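Local coordinates for protein Ent-copalyl diphosphate synthase (Streptomyces platensis, PDB 5BP8) that belongs to the largely helical terpene cyclases related to the squalene-hopene cyclase family, at residues A290-D294 with E295-A299; A298-P301 with G302-S305; E279-A282 with A283-D286; A353-L356 with E357-H361. All coordinates share one frame; numbering follows the deposited sequence.

Interaction 1. Residues A290-D294 with E295-A299; sequences AGLTD and EGIAA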
loop_
_atom_site.group_PDB
_atom_site.type_symbol
_atom_site.label_atom_id
_atom_site.label_comp_id
_atom_site.label_asym_id
_atom_site.label_seq_id
_atom_site.Cartn_x
_atom_site.Cartn_y
_atom_site.Cartn_z
ATOM N N ALA A 290 -10.405 -7.197 -19.352
ATOM C CA ALA A 290 -11.710 -6.621 -19.118
ATOM C C ALA A 290 -11.590 -5.320 -18.356
ATOM O O ALA A 290 -12.382 -4.430 -18.562
ATOM C CB ALA A 290 -12.601 -7.585 -18.348
ATOM N N GLY A 291 -10.607 -5.204 -17.468
ATOM C CA GLY A 291 -10.493 -4.010 -16.665
ATOM C C GLY A 291 -9.837 -2.854 -17.396
ATOM O O GLY A 291 -10.081 -1.704 -17.083
ATOM N N LEU A 292 -8.979 -3.172 -18.347
ATOM C CA LEU A 292 -8.219 -2.177 -19.077
ATOM C C LEU A 292 -9.095 -1.376 -20.039
ATOM O O LEU A 292 -9.883 -1.952 -20.771
ATOM C CB LEU A 292 -7.107 -2.896 -19.826
ATOM C CG LEU A 292 -6.046 -2.073 -20.527
ATOM C CD1 LEU A 292 -5.344 -1.114 -19.565
ATOM C CD2 LEU A 292 -5.072 -3.054 -21.143
ATOM N N THR A 293 -8.985 -0.052 -20.004
ATOM C CA THR A 293 -9.722 0.818 -20.907
ATOM C C THR A 293 -8.758 1.769 -21.591
ATOM O O THR A 293 -7.550 1.726 -21.351
ATOM C CB THR A 293 -10.784 1.659 -20.178
ATOM O OG1 THR A 293 -10.142 2.706 -19.428
ATOM C CG2 THR A 293 -11.628 0.797 -19.257
ATOM N N ASP A 294 -9.312 2.649 -22.431
ATOM C CA ASP A 294 -8.537 3.701 -23.108
ATOM C C ASP A 294 -7.918 4.673 -22.120
ATOM O O ASP A 294 -6.982 5.370 -22.443
ATOM C CB ASP A 294 -9.440 4.509 -24.054
ATOM C CG ASP A 294 -9.758 3.770 -25.340
ATOM O OD1 ASP A 294 -8.911 2.954 -25.788
ATOM O OD2 ASP A 294 -10.844 4.035 -25.918
ATOM N N GLU A 295 -8.467 4.733 -20.917
ATOM C CA GLU A 295 -7.945 5.614 -19.882
ATOM C C GLU A 295 -6.973 4.886 -18.934
ATOM O O GLU A 295 -6.417 5.513 -18.026
ATOM C CB GLU A 295 -9.113 6.223 -19.116
ATOM C CG GLU A 295 -10.072 7.009 -20.008
ATOM C CD GLU A 295 -9.701 8.480 -20.109
ATOM O OE1 GLU A 295 -8.620 8.806 -20.658
ATOM O OE2 GLU A 295 -10.495 9.313 -19.626
ATOM N N GLY A 296 -6.750 3.592 -19.186
ATOM C CA GLY A 296 -5.901 2.739 -18.349
ATOM C C GLY A 296 -6.728 1.898 -17.391
ATOM O O GLY A 296 -7.843 1.454 -17.711
ATOM N N ILE A 297 -6.166 1.655 -16.207
ATOM C CA ILE A 297 -6.779 0.757 -15.227
ATOM C C ILE A 297 -6.281 1.221 -13.841
ATOM O O ILE A 297 -5.264 1.899 -13.753
ATOM C CB ILE A 297 -6.386 -0.714 -15.491
ATOM C CG1 ILE A 297 -7.293 -1.693 -14.749
ATOM C CG2 ILE A 297 -4.925 -0.991 -15.127
ATOM C CD1 ILE A 297 -7.084 -3.131 -15.190
ATOM N N ALA A 298 -7.048 0.886 -12.808
ATOM C CA ALA A 298 -6.713 1.162 -11.411
ATOM C C ALA A 298 -6.225 -0.094 -10.722
ATOM O O ALA A 298 -6.167 -1.170 -11.307
ATOM C CB ALA A 298 -7.955 1.672 -10.694
ATOM N N ALA A 299 -5.944 0.016 -9.427
ATOM C CA ALA A 299 -5.561 -1.145 -8.646
ATOM C C ALA A 299 -6.725 -2.133 -8.490
ATOM O O ALA A 299 -6.518 -3.343 -8.267
ATOM C CB ALA A 299 -5.064 -0.705 -7.282
#
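Glu295 and Thr293 meet where the chain reverses after helix 282-291. The backbone N of Glu295 donates to Thr293 OG1 at 3.0 Å. This bond defines an ST turn. Thr293 places its hydroxyl between its own N and carbonyl carbon (chi1 74°). From there OG1 accepts from Glu295 N and donates to Gly296 O. The side chain of Glu295 touches His331, and Asp294 O also bonds to His331 NE2.

Gly296 comes next and is buried. It forms an antiparallel hydrogen-bonded pair with Thr293, a single bridge. Thr293 N to Gly296 O is 3.0 Å, and Gly296 N to Thr293 O is also 3.0 Å. The second bond arrives well above the carbonyl plane of Thr293. Gly296 O is gripped twice, because Thr293 OG1 donates to it at 3.1 Å. The two donors reach it from opposite faces of its plane. At the positive phi of Gly296 (99°), a side chain would press on the carbonyl O of Glu295.

Ile297 turns back towards the helix end. Its CD1 lies 3.5 Å from Gly291 C, and its CB is 4.2 Å from Leu292 CD1. Beyond the contact, Ile297 N bonds to Thr310 OG1, and its backbone pairs with Asp306.

The whole is a type I beta turn from Thr293 to Gly296, reinforced by an ST turn. It brings the chain alongside Asp306 and Asp309 of a sequence that matches the DXDD signature of class II terpene cyclases.

Interaction 2. Residues A298-P301 with G302-S305; sequences AAAP and GLPS
Ala298 and Leu303 form the tight part of this loop. The methyl CB of Ala298 sits 3.3 Å from Leu303 O and 3.3 Å from Pro304 O. It also lies 3.8 Å from Leu303 CB. The chain comes back so closely that Ala298 N is 4.0 Å from Ser305 CA. Leu303 lies over one face of the bend, beside the methyls of Ala299 and Ala300. Its CG stands beside its own backbone N (chi1 -70°), and this carries CD1 over the alanines. Leu303 CD1 is 4.2 Å from Ala299 CB, and it lies a little further from the methyl of Ala300. Cys219 lies against both Leu303 and Ala300.

The other side is looser. Ala299 N does not meet the returning chain directly. It donates to a water at 3.0 Å, and the same water donates to Pro304 O at 3.1 Å. The water therefore bridges the two arms and satisfies a backbone donor and a backbone acceptor. At the bend, Leu303 N makes only a weak bond to Ala300 O, 3.4 Å long. The carbonyl of Pro301 stands off the plane of the bend and accepts from His213 NE2. The ring of Pro301 packs against His207, Val260 and Tyr261.

Pro301 and Gly302 are the two central residues of a type II beta turn, a classic Pro-Gly turn, with Gly302 at positive phi. The turn reverses the chain in the loop between helices 282-291 and 307-319, where it packs against His207, Cys219 and Lys188.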
loop_
_atom_site.group_PDB
_atom_site.type_symbol
_atom_site.label_atom_id
_atom_site.label_comp_id
_atom_site.label_asym_id
_atom_site.label_seq_id
_atom_site.Cartn_x
_atom_site.Cartn_y
_atom_site.Cartn_z
ATOM N N ALA A 298 -7.048 0.886 -12.808
ATOM C CA ALA A 298 -6.713 1.162 -11.411
ATOM C C ALA A 298 -6.225 -0.094 -10.722
ATOM O O ALA A 298 -6.167 -1.170 -11.307
ATOM C CB ALA A 298 -7.955 1.672 -10.694
ATOM N N ALA A 299 -5.944 0.016 -9.427
ATOM C CA ALA A 299 -5.561 -1.145 -8.646
ATOM C C ALA A 299 -6.725 -2.133 -8.490
ATOM O O ALA A 299 -6.518 -3.343 -8.267
ATOM C CB ALA A 299 -5.064 -0.705 -7.282
ATOM N N ALA A 300 -7.932 -1.606 -8.621
ATOM C CA ALA A 300 -9.170 -2.376 -8.532
ATOM C C ALA A 300 -10.349 -1.561 -9.065
ATOM O O ALA A 300 -10.280 -0.326 -9.127
ATOM C CB ALA A 300 -9.443 -2.782 -7.096
ATOM N N PRO A 301 -11.463 -2.241 -9.406
ATOM C CA PRO A 301 -12.629 -1.438 -9.794
ATOM C C PRO A 301 -13.081 -0.545 -8.619
ATOM O O PRO A 301 -13.047 -0.975 -7.448
ATOM C CB PRO A 301 -13.689 -2.491 -10.171
ATOM C CG PRO A 301 -12.942 -3.778 -10.386
ATOM C CD PRO A 301 -11.689 -3.687 -9.543
ATOM N N GLY A 302 -13.528 0.663 -8.926
ATOM C CA GLY A 302 -13.948 1.613 -7.886
ATOM C C GLY A 302 -12.920 2.655 -7.489
ATOM O O GLY A 302 -13.206 3.533 -6.660
ATOM N N LEU A 303 -11.728 2.550 -8.079
ATOM C CA LEU A 303 -10.637 3.510 -7.914
ATOM C C LEU A 303 -10.310 4.182 -9.276
ATOM O O LEU A 303 -10.628 3.634 -10.326
ATOM C CB LEU A 303 -9.397 2.799 -7.381
ATOM C CG LEU A 303 -9.454 2.291 -5.928
ATOM C CD1 LEU A 303 -8.350 1.302 -5.662
ATOM C CD2 LEU A 303 -9.353 3.437 -4.934
ATOM N N PRO A 304 -9.709 5.376 -9.254
ATOM C CA PRO A 304 -9.355 6.030 -10.518
ATOM C C PRO A 304 -8.139 5.375 -11.121
ATOM O O PRO A 304 -7.285 4.849 -10.396
ATOM C CB PRO A 304 -9.031 7.481 -10.097
ATOM C CG PRO A 304 -8.698 7.411 -8.653
ATOM C CD PRO A 304 -9.423 6.235 -8.087
ATOM N N SER A 305 -8.051 5.415 -12.444
ATOM C CA SER A 305 -6.931 4.835 -13.170
ATOM C C SER A 305 -5.644 5.548 -12.837
ATOM O O SER A 305 -5.649 6.752 -12.530
ATOM C CB SER A 305 -7.202 4.890 -14.679
ATOM O OG SER A 305 -8.271 3.980 -14.972
HETATM O O HOH W 1 -5.516 2.943 -8.723
#

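Interaction 3. Residues E279-A282 with A283-D286; sequences EAPA and ALLD
The carbonyl O of Ala282 accepts the backbone N-H of Asp286 at 2.8 Å. The bond is nearly straight, with an angle of 166° at the hydrogen. It belongs to the first turn of helix 282-291, for which Pro281 is the N-cap. Pro281 O takes the N-H of Leu284 at 3.0 Å. This bond spans three residues (i to i+3), as in a 3-10 turn, and its donor stands well above the carbonyl plane. Proline has no side-chain acceptor, so it cannot cap the first N-H groups in the usual way.

Asp286 folds its side chain back beside its own backbone N (chi1 -67°). This brings OD2 to 3.3 Å from Ala282 O. Both atoms are acceptors, so the approach is not a bond. The carboxylate finds its partner elsewhere. OD1 makes a salt bridge with Arg322, which also lies against Ala282 and Leu285.

The apolar side of the turn faces the body of the protein. Leu284 and Pro281 both pack on Leu16 and Val20 of helix 7-20, and Leu285 and Ala280 both touch Leu268 and His320. Within the turn, Leu284 CD1 comes to 4.4 Å from Pro281 CD. Ala280, just before the N-cap, meets Leu285 across the first turn in the positions of a hydrophobic staple. The staple is slight here: the single methyl Ala280 CB lies 4.3 Å from Leu285 CD1.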
loop_
_atom_site.group_PDB
_atom_site.type_symbol
_atom_site.label_atom_id
_atom_site.label_comp_id
_atom_site.label_asym_id
_atom_site.label_seq_id
_atom_site.Cartn_x
_atom_site.Cartn_y
_atom_site.Cartn_z
ATOM N N GLU A 279 1.853 -22.125 -17.034
ATOM C CA GLU A 279 0.831 -21.574 -17.893
ATOM C C GLU A 279 -0.012 -20.590 -17.060
ATOM O O GLU A 279 -0.636 -20.980 -16.056
ATOM C CB GLU A 279 -0.011 -22.721 -18.445
ATOM C CG GLU A 279 -1.163 -22.305 -19.339
ATOM C CD GLU A 279 -0.716 -21.715 -20.663
ATOM O OE1 GLU A 279 0.466 -21.877 -21.045
ATOM O OE2 GLU A 279 -1.570 -21.100 -21.336
ATOM N N ALA A 280 -0.029 -19.318 -17.458
ATOM C CA ALA A 280 -0.910 -18.335 -16.817
ATOM C C ALA A 280 -2.348 -18.764 -17.031
ATOM O O ALA A 280 -2.756 -19.028 -18.181
ATOM C CB ALA A 280 -0.702 -16.942 -17.381
ATOM N N PRO A 281 -3.116 -18.884 -15.934
ATOM C CA PRO A 281 -4.519 -19.182 -16.114
ATOM C C PRO A 281 -5.183 -18.062 -16.910
ATOM O O PRO A 281 -4.961 -16.869 -16.641
ATOM C CB PRO A 281 -5.064 -19.234 -14.676
ATOM C CG PRO A 281 -3.885 -19.547 -13.831
ATOM C CD PRO A 281 -2.738 -18.859 -14.500
ATOM N N ALA A 282 -5.981 -18.454 -17.896
ATOM C CA ALA A 282 -6.707 -17.505 -18.721
ATOM C C ALA A 282 -7.535 -16.536 -17.895
ATOM O O ALA A 282 -7.710 -15.397 -18.300
ATOM C CB ALA A 282 -7.611 -18.252 -19.693
ATOM N N ALA A 283 -8.075 -16.997 -16.767
ATOM C CA ALA A 283 -8.920 -16.168 -15.935
ATOM C C ALA A 283 -8.189 -14.911 -15.460
ATOM O O ALA A 283 -8.825 -13.866 -15.332
ATOM C CB ALA A 283 -9.468 -16.948 -14.734
ATOM N N LEU A 284 -6.880 -14.991 -15.199
ATOM C CA LEU A 284 -6.151 -13.794 -14.752
ATOM C C LEU A 284 -6.039 -12.812 -15.896
ATOM O O LEU A 284 -6.257 -11.618 -15.714
ATOM C CB LEU A 284 -4.750 -14.108 -14.227
ATOM C CG LEU A 284 -4.688 -14.949 -12.955
ATOM C CD1 LEU A 284 -3.252 -15.039 -12.481
ATOM C CD2 LEU A 284 -5.601 -14.401 -11.867
ATOM N N LEU A 285 -5.705 -13.322 -17.084
ATOM C CA LEU A 285 -5.468 -12.458 -18.220
ATOM C C LEU A 285 -6.792 -11.862 -18.666
ATOM O O LEU A 285 -6.845 -10.681 -19.032
ATOM C CB LEU A 285 -4.782 -13.215 -19.368
ATOM C CG LEU A 285 -3.504 -13.991 -19.040
ATOM C CD1 LEU A 285 -2.963 -14.742 -20.250
ATOM C CD2 LEU A 285 -2.438 -13.069 -18.495
ATOM N N ASP A 286 -7.867 -12.650 -18.611
ATOM C CA ASP A 286 -9.208 -12.120 -18.917
ATOM C C ASP A 286 -9.659 -10.998 -17.987
ATOM O O ASP A 286 -10.254 -10.019 -18.460
ATOM C CB ASP A 286 -10.273 -13.215 -18.881
ATOM C CG ASP A 286 -10.107 -14.250 -19.983
ATOM O OD1 ASP A 286 -9.430 -13.996 -20.998
ATOM O OD2 ASP A 286 -10.688 -15.330 -19.802
#

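Interaction 4. Residues A353-L356 with E357-H361; sequences AHIL and EALGH
His354 and Glu357 lie side by side on one face of helix 349-365 and point the same way. Glu357 OE1 comes to the edge of the imidazole ring, near its plane, 3.5 Å from His354 CD2. The ring and carboxylate planes are 30° apart. Glu357 CG stands beside its own backbone N (chi1 -61°) and the chain is extended beyond it, which sends the carboxylate back along the helix to the ring.

The backbone carbonyls of 353-356, His354 ND1 and Glu357 OE1 all have partners. Glu357 N donates to Ala353 O at 3.0 Å, and Ala358 N to His354 O at 2.9 Å. Leu359 N bonds to Ile355 O, and Gly360 N to Leu356 O at 2.8 Å. These are regular helical bonds. His354 O has a second donor, a water at 3.0 Å. The same water donates to Glu357 OE1 at 3.1 Å, so it ties the carboxylate to the helix backbone. His354 ND1 is hydrogen-bonded to Asp308. The ring also meets Trp266 nearly at right angles and touches Tyr404 and Cys408.

The opposite flank is apolar. Ile355 CG2 rests 3.8 Å from Leu359 CD1, and Ile380 and Ile377 of helix 370-386 lie over this side.

ND1 is thus tied to Asp308, while Glu357 OE1 lies at the ring edge near CD2. The bond at ND1 should limit the rotation of the imidazole. Asp308 sits in a DXDD-like sequence, and the bond is consistent with His354 orienting Asp308 of that motif.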
loop_
_atom_site.group_PDB
_atom_site.type_symbol
_atom_site.label_atom_id
_atom_site.label_comp_id
_atom_site.label_asym_id
_atom_site.label_seq_id
_atom_site.Cartn_x
_atom_site.Cartn_y
_atom_site.Cartn_z
ATOM N N ALA A 353 9.722 3.660 -13.812
ATOM C CA ALA A 353 10.296 2.330 -14.077
ATOM C C ALA A 353 9.304 1.379 -14.733
ATOM O O ALA A 353 9.641 0.710 -15.730
ATOM C CB ALA A 353 10.862 1.705 -12.800
ATOM N N HIS A 354 8.077 1.296 -14.199
ATOM C CA HIS A 354 7.101 0.375 -14.735
ATOM C C HIS A 354 6.622 0.793 -16.147
ATOM O O HIS A 354 6.378 -0.060 -17.014
ATOM C CB HIS A 354 5.948 0.165 -13.719
ATOM C CG HIS A 354 6.408 -0.514 -12.464
ATOM N ND1 HIS A 354 5.825 -0.308 -11.228
ATOM C CD2 HIS A 354 7.421 -1.386 -12.260
ATOM C CE1 HIS A 354 6.470 -1.016 -10.321
ATOM N NE2 HIS A 354 7.447 -1.672 -10.916
ATOM N N ILE A 355 6.559 2.091 -16.382
ATOM C CA ILE A 355 6.241 2.610 -17.704
ATOM C C ILE A 355 7.369 2.290 -18.685
ATOM O O ILE A 355 7.102 1.888 -19.818
ATOM C CB ILE A 355 5.913 4.112 -17.659
ATOM C CG1 ILE A 355 4.589 4.277 -16.911
ATOM C CG2 ILE A 355 5.707 4.688 -19.063
ATOM C CD1 ILE A 355 4.310 5.670 -16.453
ATOM N N LEU A 356 8.602 2.409 -18.234
ATOM C CA LEU A 356 9.740 2.007 -19.074
ATOM C C LEU A 356 9.635 0.542 -19.492
ATOM O O LEU A 356 9.883 0.200 -20.672
ATOM C CB LEU A 356 11.055 2.303 -18.384
ATOM C CG LEU A 356 12.338 1.882 -19.109
ATOM C CD1 LEU A 356 12.402 2.543 -20.466
ATOM C CD2 LEU A 356 13.562 2.240 -18.322
ATOM N N GLU A 357 9.246 -0.332 -18.561
ATOM C CA GLU A 357 9.048 -1.734 -18.892
ATOM C C GLU A 357 7.908 -1.943 -19.887
ATOM O O GLU A 357 8.072 -2.697 -20.851
ATOM C CB GLU A 357 8.822 -2.592 -17.656
ATOM C CG GLU A 357 10.004 -2.555 -16.681
ATOM C CD GLU A 357 9.746 -3.365 -15.430
ATOM O OE1 GLU A 357 8.586 -3.308 -14.909
ATOM O OE2 GLU A 357 10.695 -4.057 -14.982
ATOM N N ALA A 358 6.749 -1.339 -19.646
ATOM C CA ALA A 358 5.621 -1.564 -20.536
ATOM C C ALA A 358 5.985 -1.115 -21.970
ATOM O O ALA A 358 5.746 -1.851 -22.948
ATOM C CB ALA A 358 4.397 -0.836 -20.056
ATOM N N LEU A 359 6.548 0.083 -22.074
ATOM C CA LEU A 359 6.913 0.644 -23.378
ATOM C C LEU A 359 8.046 -0.131 -24.035
ATOM O O LEU A 359 7.939 -0.531 -25.210
ATOM C CB LEU A 359 7.264 2.121 -23.260
ATOM C CG LEU A 359 6.137 3.023 -22.773
ATOM C CD1 LEU A 359 6.614 4.452 -22.772
ATOM C CD2 LEU A 359 4.859 2.901 -23.591
ATOM N N GLY A 360 9.122 -0.343 -23.284
ATOM C CA GLY A 360 10.284 -1.066 -23.778
ATOM C C GLY A 360 9.935 -2.462 -24.221
ATOM O O GLY A 360 10.398 -2.940 -25.290
ATOM N N HIS A 361 9.077 -3.125 -23.450
ATOM C CA HIS A 361 8.689 -4.460 -23.803
ATOM C C HIS A 361 7.804 -4.462 -25.049
ATOM O O HIS A 361 7.927 -5.362 -25.902
ATOM C CB HIS A 361 7.957 -5.163 -22.683
ATOM C CG HIS A 361 7.545 -6.552 -23.042
ATOM N ND1 HIS A 361 6.285 -6.852 -23.507
ATOM C CD2 HIS A 361 8.240 -7.711 -23.061
ATOM C CE1 HIS A 361 6.210 -8.146 -23.752
ATOM N NE2 HIS A 361 7.381 -8.690 -23.484
HETATM O O HOH W 2 5.655 -2.649 -15.573
#

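Interactions 3, 1 and 2 follow one another along the chain. Interaction 3 opens helix 282-291, and interaction 1 begins at its end, their centres about 17 Å apart. Interactions 1 and 2 share Ala298 and Ala299, and their centres are about 8 Å apart. They touch through Ser305, whose CB is 3.5 Å from Glu295 O. Together they form the loop that leads into the DXDD-like sequence at the start of helix 307-319. Interaction 4 lies on a later helix, about 17 Å from interaction 1 between centres. It meets the same sequence through the His354 to Asp308 hydrogen bond. Interaction 3 does not touch interaction 4: their centres are about 21 Å apart, their nearest atoms about 11 Å.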